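Local coordinates for uncharacterized protein MG296 homolog (Mycoplasma pneumoniae, PDB 2I15) that is of unknown function but adopts an all-helical structure in which much of the chain packs against a second copy of itself, at residues A109-K114 and G119-Q124; S98-L103 and F129-V134; E39-T44 and D50-D55; L46-D51 and D66-S71. All coordinates share one frame; numbering follows the deposited sequence.

Interaction 1 of 4, residues A109-K114 and G119-Q124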
loop_
_atom_site.group_PDB
_atom_site.type_symbol
_atom_site.label_atom_id
_atom_site.label_comp_id
_atom_site.label_asym_id
_atom_site.label_seq_id
_atom_site.Cartn_x
_atom_site.Cartn_y
_atom_site.Cartn_z
ATOM N N ALA A 109 7.616 12.362 8.188
ATOM C CA ALA A 109 7.867 13.633 8.867
ATOM C C ALA A 109 8.769 13.372 10.070
ATOM O O ALA A 109 9.761 14.074 10.299
ATOM C CB ALA A 109 6.568 14.241 9.330
ATOM N N LEU A 110 8.401 12.362 10.846
ATOM C CA LEU A 110 9.171 11.968 12.018
ATOM C C LEU A 110 10.636 11.857 11.597
ATOM O O LEU A 110 11.536 12.411 12.233
ATOM C CB LEU A 110 8.681 10.606 12.524
ATOM C CG LEU A 110 7.342 10.513 13.249
ATOM C CD1 LEU A 110 7.039 9.063 13.557
ATOM C CD2 LEU A 110 7.392 11.331 14.535
ATOM N N ALA A 111 10.852 11.121 10.508
ATOM C CA ALA A 111 12.177 10.901 9.956
ATOM C C ALA A 111 12.823 12.207 9.542
ATOM O O ALA A 111 13.986 12.451 9.859
ATOM C CB ALA A 111 12.096 9.952 8.767
ATOM N N ILE A 112 12.077 13.046 8.826
ATOM C CA ILE A 112 12.617 14.330 8.388
ATOM C C ILE A 112 13.057 15.081 9.640
ATOM O O ILE A 112 14.158 15.641 9.716
ATOM C CB ILE A 112 11.552 15.192 7.668
ATOM C CG1 ILE A 112 10.889 14.400 6.546
ATOM C CG2 ILE A 112 12.202 16.437 7.080
ATOM C CD1 ILE A 112 11.815 14.059 5.427
ATOM N N THR A 113 12.178 15.053 10.632
ATOM C CA THR A 113 12.403 15.735 11.888
ATOM C C THR A 113 13.595 15.231 12.699
ATOM O O THR A 113 14.303 16.027 13.309
ATOM C CB THR A 113 11.118 15.697 12.743
ATOM O OG1 THR A 113 10.013 16.069 11.912
ATOM C CG2 THR A 113 11.200 16.686 13.896
ATOM N N LYS A 114 13.835 13.927 12.731
ATOM C CA LYS A 114 14.988 13.477 13.500
ATOM C C LYS A 114 16.259 13.362 12.677
ATOM O O LYS A 114 17.255 12.787 13.122
ATOM C CB LYS A 114 14.710 12.164 14.241
ATOM C CG LYS A 114 14.051 11.050 13.472
ATOM C CD LYS A 114 14.270 9.731 14.217
ATOM C CE LYS A 114 13.954 9.841 15.705
ATOM N NZ LYS A 114 14.470 8.657 16.481
ATOM N N GLY A 119 12.836 6.315 4.472
ATOM C CA GLY A 119 13.240 5.135 3.737
ATOM C C GLY A 119 13.868 4.155 4.711
ATOM O O GLY A 119 13.336 3.062 4.918
ATOM N N ARG A 120 14.992 4.517 5.323
ATOM C CA ARG A 120 15.593 3.587 6.285
ATOM C C ARG A 120 14.702 3.549 7.534
ATOM O O ARG A 120 14.460 2.484 8.130
ATOM C CB ARG A 120 17.008 4.004 6.681
ATOM C CG ARG A 120 17.665 2.971 7.592
ATOM C CD ARG A 120 18.962 3.481 8.206
ATOM N NE ARG A 120 20.107 2.688 7.770
ATOM C CZ ARG A 120 20.506 2.586 6.506
ATOM N NH1 ARG A 120 19.850 3.234 5.550
ATOM N NH2 ARG A 120 21.558 1.838 6.200
ATOM N N TYR A 121 14.192 4.722 7.904
ATOM C CA TYR A 121 13.317 4.844 9.061
ATOM C C TYR A 121 12.159 3.870 8.830
ATOM O O TYR A 121 11.892 2.975 9.649
ATOM C CB TYR A 121 12.795 6.284 9.161
ATOM C CG TYR A 121 12.138 6.621 10.481
ATOM C CD1 TYR A 121 12.878 6.649 11.656
ATOM C CD2 TYR A 121 10.778 6.909 10.553
ATOM C CE1 TYR A 121 12.288 6.964 12.867
ATOM C CE2 TYR A 121 10.174 7.227 11.766
ATOM C CZ TYR A 121 10.940 7.244 12.919
ATOM O OH TYR A 121 10.354 7.525 14.131
ATOM N N HIS A 122 11.486 4.059 7.700
ATOM C CA HIS A 122 10.359 3.226 7.315
ATOM C C HIS A 122 10.698 1.739 7.310
ATOM O O HIS A 122 9.920 0.907 7.783
ATOM C CB HIS A 122 9.882 3.613 5.915
ATOM C CG HIS A 122 8.951 4.782 5.897
ATOM N ND1 HIS A 122 7.639 4.680 6.271
ATOM C CD2 HIS A 122 9.161 6.069 5.545
ATOM C CE1 HIS A 122 7.059 5.868 6.153
ATOM N NE2 HIS A 122 7.961 6.718 5.718
ATOM N N GLN A 123 11.860 1.403 6.764
ATOM C CA GLN A 123 12.291 0.011 6.681
ATOM C C GLN A 123 12.550 -0.618 8.047
ATOM O O GLN A 123 12.168 -1.764 8.286
ATOM C CB GLN A 123 13.514 -0.076 5.773
ATOM C CG GLN A 123 13.142 0.224 4.335
ATOM C CD GLN A 123 14.344 0.409 3.416
ATOM O OE1 GLN A 123 15.468 0.629 3.876
ATOM N NE2 GLN A 123 14.102 0.344 2.106
ATOM N N GLN A 124 13.178 0.129 8.949
ATOM C CA GLN A 124 13.423 -0.394 10.283
ATOM C C GLN A 124 12.047 -0.687 10.884
ATOM O O GLN A 124 11.782 -1.781 11.400
ATOM C CB GLN A 124 14.183 0.643 11.107
ATOM C CG GLN A 124 15.488 1.062 10.463
ATOM C CD GLN A 124 16.200 2.174 11.221
ATOM O OE1 GLN A 124 15.630 3.242 11.479
ATOM N NE2 GLN A 124 17.460 1.931 11.573
#
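Tyr121 meets Leu110, Ala111 and Lys114 inside a helix-loop-helix turn: helix 92-113 ends, a short loop follows, and helix 120-128 starts after Gly119 at its N-cap position. The backbones come nearest at Ala111 and Tyr121, whose CA atoms are 6.2 Å apart. The Tyr121 side chain leaves with CG anti to the backbone N (chi1 -167°), which sends the ring across the turn and onto the end of the preceding helix. At the root of the ring, Ala111 CB touches Tyr121 CG at 3.7 Å, and Ala111 CA sits 4.2 Å above the plane of that ring, displaced toward its rim. Leu110 serves the far end, with CB 3.8 Å from Tyr121 CE2 and CD1 3.7 Å from Tyr121 OH; its side chain passes the tyrosine at a slant. Lys114, just past the helix end, crosses the tyrosine at about a right angle and brings CD to 3.7 Å from Tyr121 CE1, its chain bending at chi3 (48°) as it passes. These approaches are mostly carbon on carbon, and the polar ends look outward to one partner: Glu21 OE2 of the second subunit is hydrogen-bonded to Tyr121 OH and forms a salt bridge with Lys114 NZ. On the helix itself, Thr113 OG1 donates to Ala109 O (2.6 Å), which also receives Thr113 N. Val116 of the connecting loop and Ile107 of helix 92-113 add to the packing of Tyr121, while Phe30 of the second subunit covers Leu110.

Interaction 2 of 4, residues S98-L103 and F129-V134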
loop_
_atom_site.group_PDB
_atom_site.type_symbol
_atom_site.label_atom_id
_atom_site.label_comp_id
_atom_site.label_asym_id
_atom_site.label_seq_id
_atom_site.Cartn_x
_atom_site.Cartn_y
_atom_site.Cartn_z
ATOM N N SER A 98 -2.552 -2.019 8.771
ATOM C CA SER A 98 -3.532 -0.927 8.722
ATOM C C SER A 98 -3.150 0.284 9.572
ATOM O O SER A 98 -3.412 1.416 9.180
ATOM C CB SER A 98 -4.897 -1.433 9.161
ATOM O OG SER A 98 -5.307 -2.513 8.341
ATOM N N PHE A 99 -2.548 0.045 10.737
ATOM C CA PHE A 99 -2.107 1.121 11.620
ATOM C C PHE A 99 -0.996 1.904 10.910
ATOM O O PHE A 99 -0.960 3.142 10.948
ATOM C CB PHE A 99 -1.537 0.551 12.910
ATOM C CG PHE A 99 -1.194 1.597 13.941
ATOM C CD1 PHE A 99 -2.183 2.129 14.762
ATOM C CD2 PHE A 99 0.126 2.030 14.112
ATOM C CE1 PHE A 99 -1.872 3.072 15.743
ATOM C CE2 PHE A 99 0.446 2.977 15.095
ATOM C CZ PHE A 99 -0.556 3.497 15.908
ATOM N N TYR A 100 -0.113 1.178 10.234
ATOM C CA TYR A 100 0.991 1.800 9.519
ATOM C C TYR A 100 0.531 2.540 8.265
ATOM O O TYR A 100 0.934 3.682 8.023
ATOM C CB TYR A 100 2.035 0.750 9.100
ATOM C CG TYR A 100 3.059 1.277 8.093
ATOM C CD1 TYR A 100 4.176 2.008 8.506
ATOM C CD2 TYR A 100 2.890 1.058 6.718
ATOM C CE1 TYR A 100 5.104 2.499 7.576
ATOM C CE2 TYR A 100 3.805 1.547 5.784
ATOM C CZ TYR A 100 4.902 2.264 6.217
ATOM O OH TYR A 100 5.809 2.728 5.282
ATOM N N GLU A 101 -0.287 1.887 7.450
ATOM C CA GLU A 101 -0.721 2.513 6.216
ATOM C C GLU A 101 -1.446 3.838 6.437
ATOM O O GLU A 101 -1.533 4.672 5.528
ATOM C CB GLU A 101 -1.570 1.526 5.410
ATOM C CG GLU A 101 -0.851 0.199 5.156
ATOM C CD GLU A 101 -1.485 -0.629 4.063
ATOM O OE1 GLU A 101 -2.723 -0.796 4.102
ATOM O OE2 GLU A 101 -0.743 -1.117 3.177
ATOM N N ALA A 102 -1.916 4.052 7.661
ATOM C CA ALA A 102 -2.610 5.291 8.012
ATOM C C ALA A 102 -1.616 6.343 8.523
ATOM O O ALA A 102 -1.886 7.537 8.460
ATOM C CB ALA A 102 -3.674 5.020 9.080
ATOM N N LEU A 103 -0.461 5.899 9.006
ATOM C CA LEU A 103 0.522 6.820 9.566
ATOM C C LEU A 103 1.717 7.122 8.656
ATOM O O LEU A 103 2.627 7.871 9.020
ATOM C CB LEU A 103 1.004 6.264 10.920
ATOM C CG LEU A 103 -0.133 6.084 11.938
ATOM C CD1 LEU A 103 0.368 5.437 13.179
ATOM C CD2 LEU A 103 -0.746 7.459 12.253
ATOM N N PHE A 129 8.415 -4.429 13.523
ATOM C CA PHE A 129 7.039 -4.917 13.556
ATOM C C PHE A 129 6.885 -5.549 12.172
ATOM O O PHE A 129 7.511 -5.101 11.215
ATOM C CB PHE A 129 6.080 -3.740 13.768
ATOM C CG PHE A 129 6.535 -2.793 14.841
ATOM C CD1 PHE A 129 7.323 -1.697 14.522
ATOM C CD2 PHE A 129 6.264 -3.052 16.187
ATOM C CE1 PHE A 129 7.842 -0.870 15.524
ATOM C CE2 PHE A 129 6.783 -2.229 17.195
ATOM C CZ PHE A 129 7.574 -1.139 16.852
ATOM N N GLY A 130 6.095 -6.602 12.047
ATOM C CA GLY A 130 5.976 -7.237 10.744
ATOM C C GLY A 130 5.138 -6.431 9.772
ATOM O O GLY A 130 4.001 -6.789 9.488
ATOM N N VAL A 131 5.691 -5.345 9.247
ATOM C CA VAL A 131 4.934 -4.497 8.331
ATOM C C VAL A 131 5.558 -4.363 6.934
ATOM O O VAL A 131 6.785 -4.417 6.768
ATOM C CB VAL A 131 4.741 -3.098 8.955
ATOM C CG1 VAL A 131 4.082 -2.164 7.967
ATOM C CG2 VAL A 131 3.882 -3.210 10.203
ATOM N N LEU A 132 4.694 -4.223 5.930
ATOM C CA LEU A 132 5.134 -4.074 4.546
ATOM C C LEU A 132 5.188 -2.573 4.330
ATOM O O LEU A 132 4.157 -1.931 4.085
ATOM C CB LEU A 132 4.126 -4.719 3.594
ATOM C CG LEU A 132 4.652 -5.055 2.202
ATOM C CD1 LEU A 132 3.670 -5.980 1.503
ATOM C CD2 LEU A 132 4.891 -3.766 1.414
ATOM N N THR A 133 6.389 -2.014 4.425
ATOM C CA THR A 133 6.569 -0.575 4.312
ATOM C C THR A 133 6.663 0.013 2.920
ATOM O O THR A 133 6.996 -0.667 1.949
ATOM C CB THR A 133 7.807 -0.136 5.096
ATOM O OG1 THR A 133 8.987 -0.667 4.469
ATOM C CG2 THR A 133 7.720 -0.613 6.549
ATOM N N VAL A 134 6.368 1.304 2.866
ATOM C CA VAL A 134 6.374 2.095 1.651
ATOM C C VAL A 134 7.779 2.251 1.026
ATOM O O VAL A 134 7.913 2.661 -0.130
ATOM C CB VAL A 134 5.690 3.473 1.951
ATOM C CG1 VAL A 134 6.109 4.517 0.953
ATOM C CG2 VAL A 134 4.172 3.296 1.906
#
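Tyr100 and Val131 mark the closest backbone approach, 7.5 Å between CA atoms, where the irregular segment 129-134 passes helix 92-113 after a bend that fits an inverse gamma turn centred on Gly130. Tyr100 carries almost all of the helix side. Its CG lies anti to the backbone N (chi1 167°), directing the ring toward the passing tail. Val131 touches the base of the ring, CG1 lying 3.6 Å from Tyr100 CG, and the two side chains meet at a slant. Thr133 lies across the other end at about a right angle, with CB 3.5 Å from Tyr100 OH. That hydroxyl accepts a hydrogen bond from Val134 N, 2.9 Å long and nearly straight at 175°, and the nitrogen lies at the ring edge, near its plane. Val134 CB also packs on Tyr100 OH at 3.4 Å. A contact that is apolar at the base of the ring thus ends in a well-directed bond to the C-terminal backbone, and His122 ND1 of helix 120-128 also lies close to the hydroxyl. Thr133 OG1 is hydrogen-bonded to Tyr135 O. Beyond the pair, Gln97 of helix 92-113 meets Val131 and Leu132, Ile107 packs on Tyr100, and Thr104 adjoins Val134, which also touches Tyr53 of the second subunit.

Interaction 3 of 4, residues E39-T44 and D50-D55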
loop_
_atom_site.group_PDB
_atom_site.type_symbol
_atom_site.label_atom_id
_atom_site.label_comp_id
_atom_site.label_asym_id
_atom_site.label_seq_id
_atom_site.Cartn_x
_atom_site.Cartn_y
_atom_site.Cartn_z
ATOM N N GLU A 39 -14.192 23.343 7.775
ATOM C CA GLU A 39 -14.946 22.108 7.823
ATOM C C GLU A 39 -13.976 20.933 7.840
ATOM O O GLU A 39 -14.255 19.889 8.427
ATOM C CB GLU A 39 -15.871 22.035 6.605
ATOM C CG GLU A 39 -16.420 20.656 6.271
ATOM C CD GLU A 39 -17.083 20.612 4.892
ATOM O OE1 GLU A 39 -16.457 21.077 3.904
ATOM O OE2 GLU A 39 -18.226 20.111 4.798
ATOM N N ARG A 40 -12.828 21.118 7.201
ATOM C CA ARG A 40 -11.815 20.077 7.117
ATOM C C ARG A 40 -11.047 19.916 8.423
ATOM O O ARG A 40 -10.716 18.807 8.830
ATOM C CB ARG A 40 -10.831 20.406 5.996
ATOM C CG ARG A 40 -9.898 19.273 5.692
ATOM C CD ARG A 40 -8.849 19.629 4.661
ATOM N NE ARG A 40 -7.955 18.498 4.447
ATOM C CZ ARG A 40 -6.830 18.551 3.744
ATOM N NH1 ARG A 40 -6.454 19.688 3.171
ATOM N NH2 ARG A 40 -6.071 17.467 3.631
ATOM N N GLU A 41 -10.775 21.040 9.070
ATOM C CA GLU A 41 -10.038 21.068 10.319
ATOM C C GLU A 41 -10.835 20.494 11.481
ATOM O O GLU A 41 -10.271 19.879 12.400
ATOM C CB GLU A 41 -9.669 22.510 10.651
ATOM C CG GLU A 41 -8.805 22.652 11.888
ATOM C CD GLU A 41 -7.396 22.142 11.660
ATOM O OE1 GLU A 41 -7.106 21.624 10.545
ATOM O OE2 GLU A 41 -6.578 22.268 12.600
ATOM N N GLN A 42 -12.149 20.703 11.427
ATOM C CA GLN A 42 -13.059 20.281 12.484
ATOM C C GLN A 42 -13.815 18.950 12.323
ATOM O O GLN A 42 -14.816 18.732 13.007
ATOM C CB GLN A 42 -14.062 21.416 12.732
ATOM C CG GLN A 42 -13.395 22.771 12.886
ATOM C CD GLN A 42 -14.376 23.911 13.061
ATOM O OE1 GLN A 42 -14.055 24.915 13.686
ATOM N NE2 GLN A 42 -15.567 23.774 12.491
ATOM N N SER A 43 -13.349 18.062 11.445
ATOM C CA SER A 43 -14.016 16.773 11.258
ATOM C C SER A 43 -13.711 15.772 12.377
ATOM O O SER A 43 -14.540 14.914 12.697
ATOM C CB SER A 43 -13.642 16.159 9.908
ATOM O OG SER A 43 -12.689 16.946 9.213
ATOM N N THR A 44 -12.520 15.900 12.958
ATOM C CA THR A 44 -12.037 15.055 14.054
ATOM C C THR A 44 -12.093 13.539 13.897
ATOM O O THR A 44 -12.931 12.871 14.503
ATOM C CB THR A 44 -12.731 15.415 15.381
ATOM O OG1 THR A 44 -14.149 15.465 15.186
ATOM C CG2 THR A 44 -12.234 16.752 15.893
ATOM N N ASP A 50 -4.997 15.328 7.571
ATOM C CA ASP A 50 -5.610 16.602 7.768
ATOM C C ASP A 50 -4.644 17.723 7.608
ATOM O O ASP A 50 -3.667 17.789 8.372
ATOM C CB ASP A 50 -6.202 16.655 9.184
ATOM C CG ASP A 50 -7.551 17.299 9.225
ATOM O OD1 ASP A 50 -7.682 18.459 8.780
ATOM O OD2 ASP A 50 -8.484 16.634 9.719
ATOM N N ASP A 51 -4.871 18.591 6.618
ATOM C CA ASP A 51 -4.005 19.745 6.570
ATOM C C ASP A 51 -4.594 20.134 7.911
ATOM O O ASP A 51 -5.789 20.435 8.042
ATOM C CB ASP A 51 -4.385 20.755 5.488
ATOM C CG ASP A 51 -3.454 21.933 5.467
ATOM O OD1 ASP A 51 -3.767 22.936 4.788
ATOM O OD2 ASP A 51 -2.404 21.864 6.134
ATOM N N ASP A 52 -3.757 20.036 8.924
ATOM C CA ASP A 52 -4.171 20.278 10.291
ATOM C C ASP A 52 -2.796 20.606 10.764
ATOM O O ASP A 52 -1.892 20.678 9.936
ATOM C CB ASP A 52 -4.665 18.929 10.846
ATOM C CG ASP A 52 -5.522 19.044 12.096
ATOM O OD1 ASP A 52 -5.035 19.534 13.127
ATOM O OD2 ASP A 52 -6.697 18.610 12.050
ATOM N N TYR A 53 -2.588 20.757 12.061
ATOM C CA TYR A 53 -1.263 21.151 12.501
ATOM C C TYR A 53 -1.291 22.611 12.074
ATOM O O TYR A 53 -0.300 23.158 11.600
ATOM C CB TYR A 53 -0.189 20.360 11.744
ATOM C CG TYR A 53 -0.126 18.905 12.128
ATOM C CD1 TYR A 53 -1.225 18.073 11.977
ATOM C CD2 TYR A 53 1.037 18.363 12.659
ATOM C CE1 TYR A 53 -1.163 16.743 12.346
ATOM C CE2 TYR A 53 1.107 17.034 13.030
ATOM C CZ TYR A 53 0.008 16.237 12.879
ATOM O OH TYR A 53 0.064 14.932 13.305
ATOM N N ASP A 54 -2.493 23.175 12.203
ATOM C CA ASP A 54 -2.811 24.570 11.950
ATOM C C ASP A 54 -3.052 25.113 13.356
ATOM O O ASP A 54 -2.576 26.175 13.743
ATOM C CB ASP A 54 -4.099 24.681 11.138
ATOM C CG ASP A 54 -3.889 24.376 9.669
ATOM O OD1 ASP A 54 -2.812 24.751 9.132
ATOM O OD2 ASP A 54 -4.802 23.768 9.053
ATOM N N ASP A 55 -3.802 24.313 14.095
ATOM C CA ASP A 55 -4.186 24.522 15.482
ATOM C C ASP A 55 -2.974 24.690 16.402
ATOM O O ASP A 55 -1.824 24.438 16.016
ATOM C CB ASP A 55 -4.959 23.294 15.925
ATOM C CG ASP A 55 -4.384 22.005 15.313
ATOM O OD1 ASP A 55 -4.712 21.696 14.141
ATOM O OD2 ASP A 55 -3.586 21.306 15.979
#
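Glu41 and Arg40, at the C-terminal end of helix 27-41, reach in different ways toward the acidic loop 50-55. Glu41 starts with CG anti to the backbone N (chi1 -176°) and then bends at chi2 (71°), which swings its carboxylate in among Asp52, Asp54 and Asp55. It crosses Asp52 at about a right angle, the carboxylate planes turned 34° apart, and Glu41 OE2 comes 3.2 Å from Asp52 OD1. Nearer still is Asp55 OD1, 2.5 Å from Glu41 OE2, while Asp52 OD1 and Asp55 OD1 are only 2.4 Å apart. At least one acid is probably protonated, although the exact lengths are doubtful: Asp52 is poorly ordered and its backbone clashes with Asp50. Asp55 OD1 also accepts from Tyr53 N (3.1 Å) and Asp54 N, both arriving from the same face of the carboxylate plane. Tyr53 N is shared with Asp52 OD1, which uses its anti lone pair.

Arg40 is extended from CG to NE, laying the guanidinium flat against the loop: Asp51 N stands 3.4 Å above the centre of that plane, and Arg40 NH1 is 3.3 Å from Asp51 CB. The Asp50 and Asp51 carboxylate oxygens lie well out of the plane and beyond salt-bridge distance, so only charge attracts them. Asp50 OD1 is 3.1 Å from Arg40 O, two acceptors without a hydrogen bond. The contact joins helix 27-41 to the loop leading into helix 57-75, whose Leu60 packs on Asp52, Tyr53 and Asp55; Phe34 of the second subunit stacks on Tyr53.

Interaction 4 of 4, residues L46-D51 and D66-S71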
loop_
_atom_site.group_PDB
_atom_site.type_symbol
_atom_site.label_atom_id
_atom_site.label_comp_id
_atom_site.label_asym_id
_atom_site.label_seq_id
_atom_site.Cartn_x
_atom_site.Cartn_y
_atom_site.Cartn_z
ATOM N N LEU A 46 -9.673 11.834 10.870
ATOM C CA LEU A 46 -8.515 11.511 10.024
ATOM C C LEU A 46 -7.424 12.561 10.199
ATOM O O LEU A 46 -6.869 13.087 9.232
ATOM C CB LEU A 46 -8.890 11.403 8.542
ATOM C CG LEU A 46 -7.691 11.023 7.659
ATOM C CD1 LEU A 46 -6.734 10.088 8.419
ATOM C CD2 LEU A 46 -8.169 10.396 6.348
ATOM N N ILE A 47 -7.109 12.831 11.459
ATOM C CA ILE A 47 -6.115 13.821 11.844
ATOM C C ILE A 47 -4.801 13.701 11.077
ATOM O O ILE A 47 -4.158 14.709 10.828
ATOM C CB ILE A 47 -5.848 13.738 13.391
ATOM C CG1 ILE A 47 -5.454 15.109 13.957
ATOM C CG2 ILE A 47 -4.717 12.768 13.692
ATOM C CD1 ILE A 47 -4.116 15.607 13.497
ATOM N N TYR A 48 -4.424 12.487 10.670
ATOM C CA TYR A 48 -3.141 12.261 9.981
ATOM C C TYR A 48 -2.994 12.616 8.494
ATOM O O TYR A 48 -1.920 12.450 7.927
ATOM C CB TYR A 48 -2.689 10.810 10.193
ATOM C CG TYR A 48 -2.750 10.379 11.637
ATOM C CD1 TYR A 48 -3.761 9.535 12.083
ATOM C CD2 TYR A 48 -1.825 10.853 12.568
ATOM C CE1 TYR A 48 -3.871 9.176 13.430
ATOM C CE2 TYR A 48 -1.920 10.508 13.916
ATOM C CZ TYR A 48 -2.944 9.669 14.332
ATOM O OH TYR A 48 -3.075 9.365 15.664
ATOM N N GLU A 49 -4.057 13.102 7.867
ATOM C CA GLU A 49 -4.003 13.497 6.456
ATOM C C GLU A 49 -4.559 14.901 6.401
ATOM O O GLU A 49 -4.619 15.553 5.353
ATOM C CB GLU A 49 -4.901 12.604 5.617
ATOM C CG GLU A 49 -4.582 11.146 5.821
ATOM C CD GLU A 49 -3.817 10.594 4.663
ATOM O OE1 GLU A 49 -4.474 10.124 3.710
ATOM O OE2 GLU A 49 -2.572 10.672 4.690
ATOM N N ASP A 50 -4.997 15.328 7.571
ATOM C CA ASP A 50 -5.610 16.602 7.768
ATOM C C ASP A 50 -4.644 17.723 7.608
ATOM O O ASP A 50 -3.667 17.789 8.372
ATOM C CB ASP A 50 -6.202 16.655 9.184
ATOM C CG ASP A 50 -7.551 17.299 9.225
ATOM O OD1 ASP A 50 -7.682 18.459 8.780
ATOM O OD2 ASP A 50 -8.484 16.634 9.719
ATOM N N ASP A 51 -4.871 18.591 6.618
ATOM C CA ASP A 51 -4.005 19.745 6.570
ATOM C C ASP A 51 -4.594 20.134 7.911
ATOM O O ASP A 51 -5.789 20.435 8.042
ATOM C CB ASP A 51 -4.385 20.755 5.488
ATOM C CG ASP A 51 -3.454 21.933 5.467
ATOM O OD1 ASP A 51 -3.767 22.936 4.788
ATOM O OD2 ASP A 51 -2.404 21.864 6.134
ATOM N N ASP A 66 -4.363 11.070 21.205
ATOM C CA ASP A 66 -5.779 10.715 21.192
ATOM C C ASP A 66 -6.078 9.777 20.021
ATOM O O ASP A 66 -6.404 8.591 20.218
ATOM C CB ASP A 66 -6.639 11.978 21.073
ATOM C CG ASP A 66 -7.493 12.212 22.291
ATOM O OD1 ASP A 66 -8.353 11.350 22.578
ATOM O OD2 ASP A 66 -7.318 13.251 22.975
ATOM N N ALA A 67 -5.934 10.323 18.812
ATOM C CA ALA A 67 -6.184 9.636 17.537
ATOM C C ALA A 67 -5.373 8.353 17.295
ATOM O O ALA A 67 -5.762 7.539 16.473
ATOM C CB ALA A 67 -5.969 10.618 16.381
ATOM N N PHE A 68 -4.240 8.196 17.986
ATOM C CA PHE A 68 -3.410 6.981 17.885
ATOM C C PHE A 68 -4.138 5.871 18.604
ATOM O O PHE A 68 -4.243 4.746 18.110
ATOM C CB PHE A 68 -2.055 7.162 18.576
ATOM C CG PHE A 68 -0.979 7.724 17.696
ATOM C CD1 PHE A 68 0.106 8.389 18.262
ATOM C CD2 PHE A 68 -1.042 7.598 16.312
ATOM C CE1 PHE A 68 1.108 8.924 17.458
ATOM C CE2 PHE A 68 -0.048 8.129 15.503
ATOM C CZ PHE A 68 1.030 8.797 16.077
ATOM N N PHE A 69 -4.631 6.204 19.791
ATOM C CA PHE A 69 -5.371 5.258 20.601
ATOM C C PHE A 69 -6.566 4.796 19.798
ATOM O O PHE A 69 -6.907 3.614 19.800
ATOM C CB PHE A 69 -5.830 5.923 21.893
ATOM C CG PHE A 69 -4.745 6.075 22.910
ATOM C CD1 PHE A 69 -5.046 6.509 24.197
ATOM C CD2 PHE A 69 -3.425 5.754 22.598
ATOM C CE1 PHE A 69 -4.048 6.618 25.167
ATOM C CE2 PHE A 69 -2.416 5.861 23.558
ATOM C CZ PHE A 69 -2.728 6.292 24.847
ATOM N N ILE A 70 -7.191 5.732 19.097
ATOM C CA ILE A 70 -8.337 5.388 18.284
ATOM C C ILE A 70 -7.942 4.608 17.014
ATOM O O ILE A 70 -8.673 3.720 16.584
ATOM C CB ILE A 70 -9.146 6.661 17.939
ATOM C CG1 ILE A 70 -10.102 6.965 19.096
ATOM C CG2 ILE A 70 -9.912 6.481 16.626
ATOM C CD1 ILE A 70 -10.866 8.263 18.956
ATOM N N SER A 71 -6.798 4.933 16.415
ATOM C CA SER A 71 -6.359 4.225 15.216
ATOM C C SER A 71 -6.108 2.775 15.618
ATOM O O SER A 71 -6.558 1.840 14.958
ATOM C CB SER A 71 -5.058 4.829 14.668
ATOM O OG SER A 71 -4.566 4.130 13.529
#
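Tyr48 lies against Phe68 with ring planes 14° apart and centroids separated by 5.2 Å, so the two rings are close to parallel but so far offset that little of one lies over the other. The touch is made by adjoining parts of the rings, Tyr48 CE2 lying 3.4 Å from Phe68 CE2. Ala67, one residue earlier on the helix, fills the next place: its CB is 3.8 Å from Tyr48 CZ and 3.7 Å from Ile47 CG2, so the methyl group meets both loop residues. Ala67 O lies in the plane of the Tyr48 ring, at its edge. The closest approaches of Tyr48 OH to Phe68 are too short to be trusted, and the hydroxyl makes no hydrogen bond with Phe68 N, where the angle is poor; it makes a weak hydrogen bond with Leu64 O, one turn back on helix 57-75.

In this all-helical chain, the contact folds the irregular connection between helix 27-41 and helix 57-75 back over the second of those helices. The loop is itself turned tightly, with Glu49 N bonded to Leu46 O at 3.1 Å. Within it, Ile47 CG2 stands 3.4 Å above the centre of the Tyr48 ring and so backs one face of it. Tyr48 CG is anti to the carbonyl carbon (chi1 -49°), the turn that carries its ring over to the helix.

Farther out, helix 92-113 supplies Leu103 to both rings, and its Phe106 meets Phe68 edge-to-face. Phe99 of the same helix and Val18 of the second subunit also pack on Phe68.

How the interactions relate
From the N terminus, interaction 3 comes first, closing a short loop just beyond helix 27-41. Interaction 4 begins on the stretch where interaction 3 ends, so the two overlap there and share Asp50 and Asp51; Ile47 CD1 lies 3.4 Å from Tyr53 CE1. Together they tie the 42-56 connection to both helices it joins. Interaction 2 opens later, on helix 92-113, and closes on the C-terminal tail; interaction 1, the turn into helix 120-128, nests within it, and His122 ND1 comes 2.9 Å from Tyr100 OH. Leu103, on the helical segment of interaction 2, packs with its CD2 3.4 Å from Phe68 CE2 of interaction 4, so helix 92-113 meets helix 57-75.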